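Local coordinates for CELL WALL surface anchor family protein (Streptococcus pneumoniae, PDB 2X9Z), which probably forms the backbone of the pneumococcal pilus, as the repeating subunit RrgB, a cell-wall-linked adhesion protein whose copies assemble into the fibre shaft, at residues D6-G11 with V20-P25; K149-K152 with D158-L161; K190-V195 with T213-V218. The protein carries 1 engineered substitution. All coordinates share one frame; numbering follows the deposited sequence. Where two conformers were deposited one is given.

Interaction 1. Residues D6-G11 with V20-P25; sequences DKDFKG and VDKDTP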
loop_
_atom_site.group_PDB
_atom_site.type_symbol
_atom_site.label_atom_id
_atom_site.label_comp_id
_atom_site.label_asym_id
_atom_site.label_seq_id
_atom_site.Cartn_x
_atom_site.Cartn_y
_atom_site.Cartn_z
ATOM N N ASP A 6 -0.052 -8.813 7.907
ATOM C CA ASP A 6 1.363 -8.992 7.656
ATOM C C ASP A 6 1.563 -9.275 6.174
ATOM O O ASP A 6 0.672 -9.816 5.505
ATOM C CB ASP A 6 1.922 -10.141 8.489
ATOM C CG ASP A 6 3.442 -10.210 8.434
ATOM O OD1 ASP A 6 4.102 -9.144 8.348
ATOM O OD2 ASP A 6 3.983 -11.333 8.474
ATOM N N LYS A 7 2.725 -8.887 5.665
ATOM C CA LYS A 7 3.097 -9.190 4.301
ATOM C C LYS A 7 4.476 -9.823 4.290
ATOM O O LYS A 7 5.395 -9.336 4.947
ATOM C CB LYS A 7 3.122 -7.928 3.454
ATOM C CG LYS A 7 3.540 -8.228 2.047
ATOM C CD LYS A 7 3.680 -7.006 1.212
ATOM C CE LYS A 7 3.970 -7.451 -0.193
ATOM N NZ LYS A 7 3.748 -6.356 -1.128
ATOM N N ASP A 8 4.631 -10.904 3.536
ATOM C CA ASP A 8 5.936 -11.542 3.434
ATOM C C ASP A 8 5.963 -12.448 2.211
ATOM O O ASP A 8 5.005 -12.500 1.437
ATOM C CB ASP A 8 6.224 -12.344 4.716
ATOM C CG ASP A 8 7.707 -12.392 5.075
ATOM O OD1 ASP A 8 8.569 -12.323 4.171
ATOM O OD2 ASP A 8 8.008 -12.502 6.283
ATOM N N PHE A 9 7.068 -13.150 2.034
ATOM C CA PHE A 9 7.146 -14.145 0.976
ATOM C C PHE A 9 6.252 -15.334 1.308
ATOM O O PHE A 9 5.820 -15.499 2.453
ATOM C CB PHE A 9 8.599 -14.574 0.776
ATOM C CG PHE A 9 9.518 -13.424 0.494
ATOM C CD1 PHE A 9 10.528 -13.079 1.381
ATOM C CD2 PHE A 9 9.345 -12.659 -0.650
ATOM C CE1 PHE A 9 11.355 -11.998 1.122
ATOM C CE2 PHE A 9 10.179 -11.585 -0.916
ATOM C CZ PHE A 9 11.184 -11.253 -0.021
ATOM N N LYS A 10 5.952 -16.141 0.295
ATOM C CA LYS A 10 5.086 -17.308 0.451
ATOM C C LYS A 10 5.450 -18.147 1.678
ATOM O O LYS A 10 6.613 -18.522 1.863
ATOM C CB LYS A 10 5.130 -18.172 -0.814
ATOM C CG LYS A 10 4.390 -19.493 -0.699
ATOM C CD LYS A 10 4.342 -20.189 -2.051
ATOM C CE LYS A 10 3.519 -21.464 -1.997
ATOM N NZ LYS A 10 4.137 -22.476 -1.100
ATOM N N GLY A 11 4.453 -18.421 2.519
ATOM C CA GLY A 11 4.633 -19.285 3.672
ATOM C C GLY A 11 5.155 -18.606 4.926
ATOM O O GLY A 11 5.302 -19.253 5.964
ATOM N N VAL A 20 10.959 -12.660 12.112
ATOM C CA VAL A 20 11.954 -11.950 12.908
ATOM C C VAL A 20 13.105 -11.370 12.080
ATOM O O VAL A 20 13.684 -10.346 12.447
ATOM C CB VAL A 20 12.521 -12.876 14.015
ATOM C CG1 VAL A 20 13.429 -13.930 13.414
ATOM C CG2 VAL A 20 13.272 -12.080 15.062
ATOM N N ASP A 21 13.437 -12.014 10.966
ATOM C CA ASP A 21 14.564 -11.556 10.146
ATOM C C ASP A 21 14.133 -10.930 8.821
ATOM O O ASP A 21 14.912 -10.876 7.873
ATOM C CB ASP A 21 15.577 -12.689 9.903
ATOM C CG ASP A 21 15.004 -13.829 9.078
ATOM O OD1 ASP A 21 13.767 -13.941 8.970
ATOM O OD2 ASP A 21 15.798 -14.618 8.530
ATOM N N LYS A 22 12.899 -10.438 8.758
ATOM C CA LYS A 22 12.381 -9.951 7.482
ATOM C C LYS A 22 13.076 -8.669 7.016
ATOM O O LYS A 22 13.010 -8.324 5.835
ATOM C CB LYS A 22 10.860 -9.776 7.533
ATOM C CG LYS A 22 10.391 -8.591 8.329
ATOM C CD LYS A 22 8.884 -8.606 8.481
ATOM C CE LYS A 22 8.181 -8.491 7.139
ATOM N NZ LYS A 22 6.697 -8.481 7.339
ATOM N N ASP A 23 13.756 -7.975 7.927
ATOM C CA ASP A 23 14.501 -6.780 7.539
ATOM C C ASP A 23 15.599 -7.063 6.515
ATOM O O ASP A 23 15.999 -6.178 5.746
ATOM C CB ASP A 23 15.126 -6.101 8.751
ATOM C CG ASP A 23 15.925 -4.882 8.364
ATOM O OD1 ASP A 23 15.301 -3.900 7.906
ATOM O OD2 ASP A 23 17.169 -4.915 8.488
ATOM N N THR A 24 16.095 -8.293 6.523
ATOM C CA THR A 24 17.183 -8.687 5.649
ATOM C C THR A 24 16.641 -9.023 4.268
ATOM O O THR A 24 15.767 -9.887 4.129
ATOM C CB THR A 24 17.901 -9.913 6.214
ATOM O OG1 THR A 24 18.479 -9.581 7.481
ATOM C CG2 THR A 24 18.991 -10.370 5.266
ATOM N N PRO A 25 17.128 -8.322 3.231
ATOM C CA PRO A 25 16.669 -8.667 1.883
ATOM C C PRO A 25 17.051 -10.096 1.514
ATOM O O PRO A 25 18.143 -10.560 1.847
ATOM C CB PRO A 25 17.408 -7.664 0.990
ATOM C CG PRO A 25 17.725 -6.515 1.894
ATOM C CD PRO A 25 18.000 -7.136 3.235
HETATM O O HOH W 1 6.666 -11.221 8.308
#

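Interaction 2. Residues K149-K152 with D158-L161; sequences KPNK and DLTL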
loop_
_atom_site.group_PDB
_atom_site.type_symbol
_atom_site.label_atom_id
_atom_site.label_comp_id
_atom_site.label_asym_id
_atom_site.label_seq_id
_atom_site.Cartn_x
_atom_site.Cartn_y
_atom_site.Cartn_z
ATOM N N LYS A 149 1.986 5.266 -4.156
ATOM C CA LYS A 149 2.613 4.869 -5.414
ATOM C C LYS A 149 4.018 5.480 -5.446
ATOM O O LYS A 149 4.158 6.706 -5.456
ATOM C CB LYS A 149 1.810 5.385 -6.615
ATOM C CG LYS A 149 0.516 4.622 -6.935
ATOM C CD LYS A 149 -0.585 4.896 -5.903
ATOM C CE LYS A 149 -1.796 3.987 -6.075
ATOM N NZ LYS A 149 -2.761 4.218 -4.953
ATOM N N PRO A 150 5.067 4.637 -5.450
ATOM C CA PRO A 150 6.422 5.202 -5.450
ATOM C C PRO A 150 6.733 5.979 -6.726
ATOM O O PRO A 150 6.188 5.681 -7.791
ATOM C CB PRO A 150 7.325 3.968 -5.353
ATOM C CG PRO A 150 6.463 2.893 -4.812
ATOM C CD PRO A 150 5.077 3.174 -5.310
ATOM N N ASN A 151 7.599 6.982 -6.614
ATOM C CA ASN A 151 8.016 7.770 -7.771
ATOM C C ASN A 151 9.441 8.262 -7.608
ATOM O O ASN A 151 9.925 8.439 -6.490
ATOM C CB ASN A 151 7.085 8.968 -7.976
ATOM C CG ASN A 151 7.132 9.535 -9.399
ATOM O OD1 ASN A 151 7.757 8.964 -10.299
ATOM N ND2 ASN A 151 6.458 10.668 -9.603
ATOM N N LYS A 152 10.106 8.484 -8.731
ATOM C CA LYS A 152 11.409 9.121 -8.720
ATOM C C LYS A 152 11.227 10.632 -8.715
ATOM O O LYS A 152 10.174 11.133 -9.121
ATOM C CB LYS A 152 12.208 8.691 -9.948
ATOM C CG LYS A 152 12.617 7.233 -9.917
ATOM C CD LYS A 152 13.351 6.814 -11.177
ATOM C CE LYS A 152 13.616 5.319 -11.157
ATOM N NZ LYS A 152 14.255 4.842 -12.410
ATOM N N ASP A 158 14.051 17.181 -7.609
ATOM C CA ASP A 158 12.870 17.713 -6.932
ATOM C C ASP A 158 11.700 16.737 -6.980
ATOM O O ASP A 158 11.470 16.069 -7.994
ATOM C CB ASP A 158 12.454 19.052 -7.549
ATOM C CG ASP A 158 13.451 20.163 -7.264
ATOM O OD1 ASP A 158 14.015 20.194 -6.151
ATOM O OD2 ASP A 158 13.667 21.012 -8.156
ATOM N N LEU A 159 10.963 16.666 -5.878
ATOM C CA LEU A 159 9.755 15.850 -5.821
ATOM C C LEU A 159 8.647 16.624 -5.109
ATOM O O LEU A 159 8.785 16.982 -3.936
ATOM C CB LEU A 159 10.023 14.521 -5.112
ATOM C CG LEU A 159 8.898 13.483 -5.017
ATOM C CD1 LEU A 159 8.281 13.160 -6.382
ATOM C CD2 LEU A 159 9.422 12.224 -4.351
ATOM N N THR A 160 7.570 16.897 -5.838
ATOM C CA THR A 160 6.481 17.734 -5.348
ATOM C C THR A 160 5.220 16.934 -5.036
ATOM O O THR A 160 4.742 16.141 -5.852
ATOM C CB THR A 160 6.134 18.840 -6.364
ATOM O OG1 THR A 160 7.285 19.665 -6.576
ATOM C CG2 THR A 160 4.983 19.704 -5.859
ATOM N N LEU A 161 4.692 17.163 -3.841
ATOM C CA LEU A 161 3.427 16.595 -3.404
ATOM C C LEU A 161 2.314 17.630 -3.590
ATOM O O LEU A 161 2.459 18.782 -3.164
ATOM C CB LEU A 161 3.553 16.219 -1.930
ATOM C CG LEU A 161 2.311 15.761 -1.180
ATOM C CD1 LEU A 161 1.828 14.449 -1.722
ATOM C CD2 LEU A 161 2.629 15.635 0.298
#

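Interaction 3. Residues K190-V195 with T213-V218; sequences KVVQTV and TEYKFV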
loop_
_atom_site.group_PDB
_atom_site.type_symbol
_atom_site.label_atom_id
_atom_site.label_comp_id
_atom_site.label_asym_id
_atom_site.label_seq_id
_atom_site.Cartn_x
_atom_site.Cartn_y
_atom_site.Cartn_z
ATOM N N LYS A 190 13.751 3.623 4.821
ATOM C CA LYS A 190 14.095 4.655 5.798
ATOM C C LYS A 190 13.500 6.027 5.469
ATOM O O LYS A 190 13.356 6.388 4.306
ATOM C CB LYS A 190 15.616 4.756 5.926
ATOM C CG LYS A 190 16.102 5.584 7.107
ATOM C CD LYS A 190 17.601 5.409 7.295
ATOM C CE LYS A 190 18.134 6.310 8.393
ATOM N NZ LYS A 190 19.615 6.181 8.505
ATOM N N VAL A 191 13.163 6.791 6.504
ATOM C CA VAL A 191 12.624 8.137 6.314
ATOM C C VAL A 191 13.725 9.126 5.910
ATOM O O VAL A 191 14.720 9.286 6.622
ATOM C CB VAL A 191 11.891 8.646 7.574
ATOM C CG1 VAL A 191 11.355 10.054 7.347
ATOM C CG2 VAL A 191 10.757 7.700 7.956
ATOM N N VAL A 192 13.533 9.785 4.768
ATOM C CA VAL A 192 14.539 10.723 4.271
ATOM C C VAL A 192 14.188 12.177 4.557
ATOM O O VAL A 192 15.079 13.007 4.729
ATOM C CB VAL A 192 14.835 10.536 2.764
ATOM C CG1 VAL A 192 15.461 9.169 2.511
ATOM C CG2 VAL A 192 13.578 10.729 1.939
ATOM N N GLN A 193 12.900 12.488 4.635
ATOM C CA GLN A 193 12.471 13.838 4.983
ATOM C C GLN A 193 11.057 13.787 5.523
ATOM O O GLN A 193 10.295 12.883 5.197
ATOM C CB GLN A 193 12.531 14.759 3.761
ATOM C CG GLN A 193 12.503 16.252 4.083
ATOM C CD GLN A 193 13.843 16.776 4.582
ATOM O OE1 GLN A 193 14.851 16.061 4.580
ATOM N NE2 GLN A 193 13.861 18.035 4.999
ATOM N N THR A 194 10.725 14.742 6.375
ATOM C CA THR A 194 9.364 14.901 6.852
ATOM C C THR A 194 8.918 16.289 6.443
ATOM O O THR A 194 9.625 17.264 6.694
ATOM C CB THR A 194 9.284 14.741 8.378
ATOM O OG1 THR A 194 9.697 13.413 8.731
ATOM C CG2 THR A 194 7.864 14.982 8.874
ATOM N N VAL A 195 7.768 16.374 5.777
ATOM C CA VAL A 195 7.261 17.651 5.292
ATOM C C VAL A 195 5.875 17.910 5.854
ATOM O O VAL A 195 5.163 16.979 6.228
ATOM C CB VAL A 195 7.198 17.702 3.748
ATOM C CG1 VAL A 195 8.574 17.460 3.150
ATOM C CG2 VAL A 195 6.193 16.689 3.210
ATOM N N THR A 213 16.380 7.112 -7.483
ATOM C CA THR A 213 15.790 6.395 -6.362
ATOM C C THR A 213 14.282 6.634 -6.334
ATOM O O THR A 213 13.823 7.747 -6.592
ATOM C CB THR A 213 16.426 6.841 -5.025
ATOM O OG1 THR A 213 17.817 6.499 -5.023
ATOM C CG2 THR A 213 15.755 6.160 -3.847
ATOM N N GLU A 214 13.508 5.592 -6.045
ATOM C CA GLU A 214 12.067 5.752 -5.865
ATOM C C GLU A 214 11.734 6.064 -4.422
ATOM O O GLU A 214 12.242 5.410 -3.511
ATOM C CB GLU A 214 11.331 4.487 -6.292
ATOM C CG GLU A 214 11.288 4.298 -7.780
ATOM C CD GLU A 214 10.476 3.089 -8.161
ATOM O OE1 GLU A 214 10.993 1.967 -8.028
ATOM O OE2 GLU A 214 9.316 3.259 -8.574
ATOM N N TYR A 215 10.869 7.060 -4.227
ATOM C CA TYR A 215 10.438 7.469 -2.899
ATOM C C TYR A 215 8.920 7.431 -2.814
ATOM O O TYR A 215 8.231 7.323 -3.824
ATOM C CB TYR A 215 10.882 8.901 -2.599
ATOM C CG TYR A 215 12.370 9.156 -2.684
ATOM C CD1 TYR A 215 13.170 9.089 -1.551
ATOM C CD2 TYR A 215 12.966 9.496 -3.890
ATOM C CE1 TYR A 215 14.533 9.334 -1.624
ATOM C CE2 TYR A 215 14.324 9.744 -3.974
ATOM C CZ TYR A 215 15.104 9.665 -2.836
ATOM O OH TYR A 215 16.453 9.917 -2.912
ATOM N N LYS A 216 8.404 7.533 -1.598
ATOM C CA LYS A 216 6.962 7.599 -1.397
ATOM C C LYS A 216 6.674 8.582 -0.271
ATOM O O LYS A 216 7.386 8.597 0.732
ATOM C CB LYS A 216 6.399 6.211 -1.061
ATOM C CG LYS A 216 7.052 5.531 0.144
ATOM C CD LYS A 216 6.549 4.094 0.362
ATOM C CE LYS A 216 7.166 3.482 1.620
ATOM N NZ LYS A 216 6.813 2.048 1.810
ATOM N N PHE A 217 5.644 9.415 -0.439
ATOM C CA PHE A 217 5.140 10.227 0.667
ATOM C C PHE A 217 4.102 9.390 1.404
ATOM O O PHE A 217 3.076 9.013 0.819
ATOM C CB PHE A 217 4.460 11.515 0.185
ATOM C CG PHE A 217 5.402 12.569 -0.328
ATOM C CD1 PHE A 217 6.128 13.370 0.546
ATOM C CD2 PHE A 217 5.524 12.794 -1.690
ATOM C CE1 PHE A 217 6.978 14.359 0.066
ATOM C CE2 PHE A 217 6.365 13.778 -2.175
ATOM C CZ PHE A 217 7.097 14.559 -1.299
ATOM N N VAL A 218 4.346 9.109 2.680
ATOM C CA VAL A 218 3.383 8.367 3.483
ATOM C C VAL A 218 2.689 9.350 4.426
ATOM O O VAL A 218 3.323 9.941 5.299
ATOM C CB VAL A 218 4.064 7.232 4.292
ATOM C CG1 VAL A 218 3.024 6.381 4.990
ATOM C CG2 VAL A 218 4.955 6.371 3.387
#

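Interaction 1. Residues D6-G11 with V20-P25
The ammonium nitrogen of K22 is gripped from several directions at once. D6 OD1 lies 2.9 Å from K22 NZ in a salt bridge, and K22 NZ also donates a hydrogen bond to the backbone oxygen K7 O, again at 2.9 Å. This donor sits 22° off the carbonyl plane, with a C=O...N angle of 155°. A water accepts a further bond from K22 NZ at 2.9 Å, and T254 OG1 of a later loop is another hydrogen-bond partner. The same water donates to D6 OD2 and to D8 OD2, each at 2.7 Å, and so ties both carboxylates to the lysine that it bonds directly. D8 OD2 itself stays 4.4 Å from K22 NZ, beyond a salt bridge, but the charges should still attract; this aspartate has its own ion pair with R19. The other oxygen of D6, OD2, is additionally held by the backbone N of N14.

The D6 and K22 side chains approach from opposite directions. K22 starts with CG between its backbone N and carbonyl carbon (chi1 73°) and bends at chi3, which carries NZ from the 21-24 turn, a type I turn, to the strand. D8 OD1 turns back to accept from F9 N, fixing the carboxylate's rotation.

D6 and D8 share one side of strand 4-9, and the intervening K7 sends its chain to the other, where NZ is covalently joined to N132 and hydrogen-bonded to D55. K22 thus fastens the loop to the very strand whose lysine makes the cross-link between two sheets, an intramolecular Lys-Asn isopeptide bond characteristic of Gram-positive pilin domains with an immunoglobulin-like fold.

Interaction 2. Residues K149-K152 with D158-L161
The carboxamide of N151 and the peptide carbonyls of N151 and K152 are the flat groups here, and the methyls of L159 meet them. L159 CD1 comes to the carboxamide obliquely, above its plane and displaced from its centre, 4.5 Å from N151 ND2. The same CD1 packs more closely on the backbone oxygen of K152, at 3.9 Å from K152 O, while the other methyl, L159 CD2, looks toward N151 O at 4.4 Å. Leucine CG stands anti to the backbone N (chi1 -177°), which extends the isobutyl group toward the loop.

The amide is kept in place by its polar ends. N151 ND2 bonds to T234 O and, weakly, to E237 O, while N151 OD1 receives a weak bond from K152 N, 2.9 Å long and bent to 122°. Buried as it is, this amide therefore has partners for both its nitrogen and its oxygen.

The surroundings are those of a Cna-B-like beta sandwich, in which strand 159-166, part of a four-stranded sheet, faces the three-stranded sheet that contains 179-185 and 215-219. L159 enters the space between them and touches L183, Y215 and F217. The 149-152 segment runs along the margin of this core, pairing through its backbone with Y215 on one sheet and with G236, just before strand 237-243, on the other.

With 7.5 Å between the CA atoms of K152 and L159, the two backbones make no hydrogen bond to each other, and the contact is purely one of van der Waals packing. K152 turns its own side chain away from L159, and its NZ forms a salt bridge with E59, on the loop after strand 50-57.

Interaction 3. Residues K190-V195 with T213-V218
Strands 191-197 and 215-219 flank the central strand 179-185 of one antiparallel sheet, so the closest CA atoms, those of V192 and Y215, are 8.9 Å apart and no backbone bond joins the two segments. V192 and Q193 both face L183 in a classic beta bulge, which adds a residue to the outer strand; V192 and V195, three apart, consequently both direct their side chains at the other segment.

Their partners, Y215 and F217, are two apart and lie on one side of their strand. V192 CG2 sits 3.9 Å from both Y215 CD1 and Y215 CE1, approaching the ring obliquely, with the two side chains crossing at about a right angle. With CG1 anti to the carbonyl carbon (chi1 -65°), CG2 falls between the backbone N and the carbonyl carbon and points at the tyrosine. V192 was modelled in two conformers, however, so this touch is less certain than the other. V195 CG2 is 4.0 Å from F217 CE1 and again meets the ring obliquely.

One face of the Y215 ring is covered by T213 CG2, from two residues earlier, just before the strand, 3.7 Å above the plane and offset toward the rim. The tyrosine hydroxyl hydrogen-bonds to D210 N, which should limit the movement of the ring. L183 of the central strand touches both V192 and Y215 and so bridges the gap between them.

Around the second pair the packing deepens: V195 and F217 both touch V206, and F217 also rests on L161 of the facing sheet. With aliphatic methyls against aromatic carbons and no polar bond across the segments, cohesion here depends on dispersion and the exclusion of water, which is probably fuller at the buried V195-F217 pair than at the exposed V192.

How the interactions relate
Interactions 2 and 3 belong to one sandwich: their centres are 9 Å apart and they touch directly, N151 O lying 2.8 Å from Y215 N in a probable hydrogen bond and L161 CB packing 3.7 Å from F217 CE2. One brings the linking loop against the hydrophobic core and the other packs the outer strands of a sheet, opening to the surface at one end. Interaction 1 lies in the other part of the chain, its centre 26 Å from that of interaction 2 and 21 Å from that of interaction 3. There the buried chemistry is ionic and water-mediated, beside a covalent cross-link, whereas interaction 2 sets leucine methyls against peptide and amide groups without a bond, and interaction 3 packs methyls on aromatic rings.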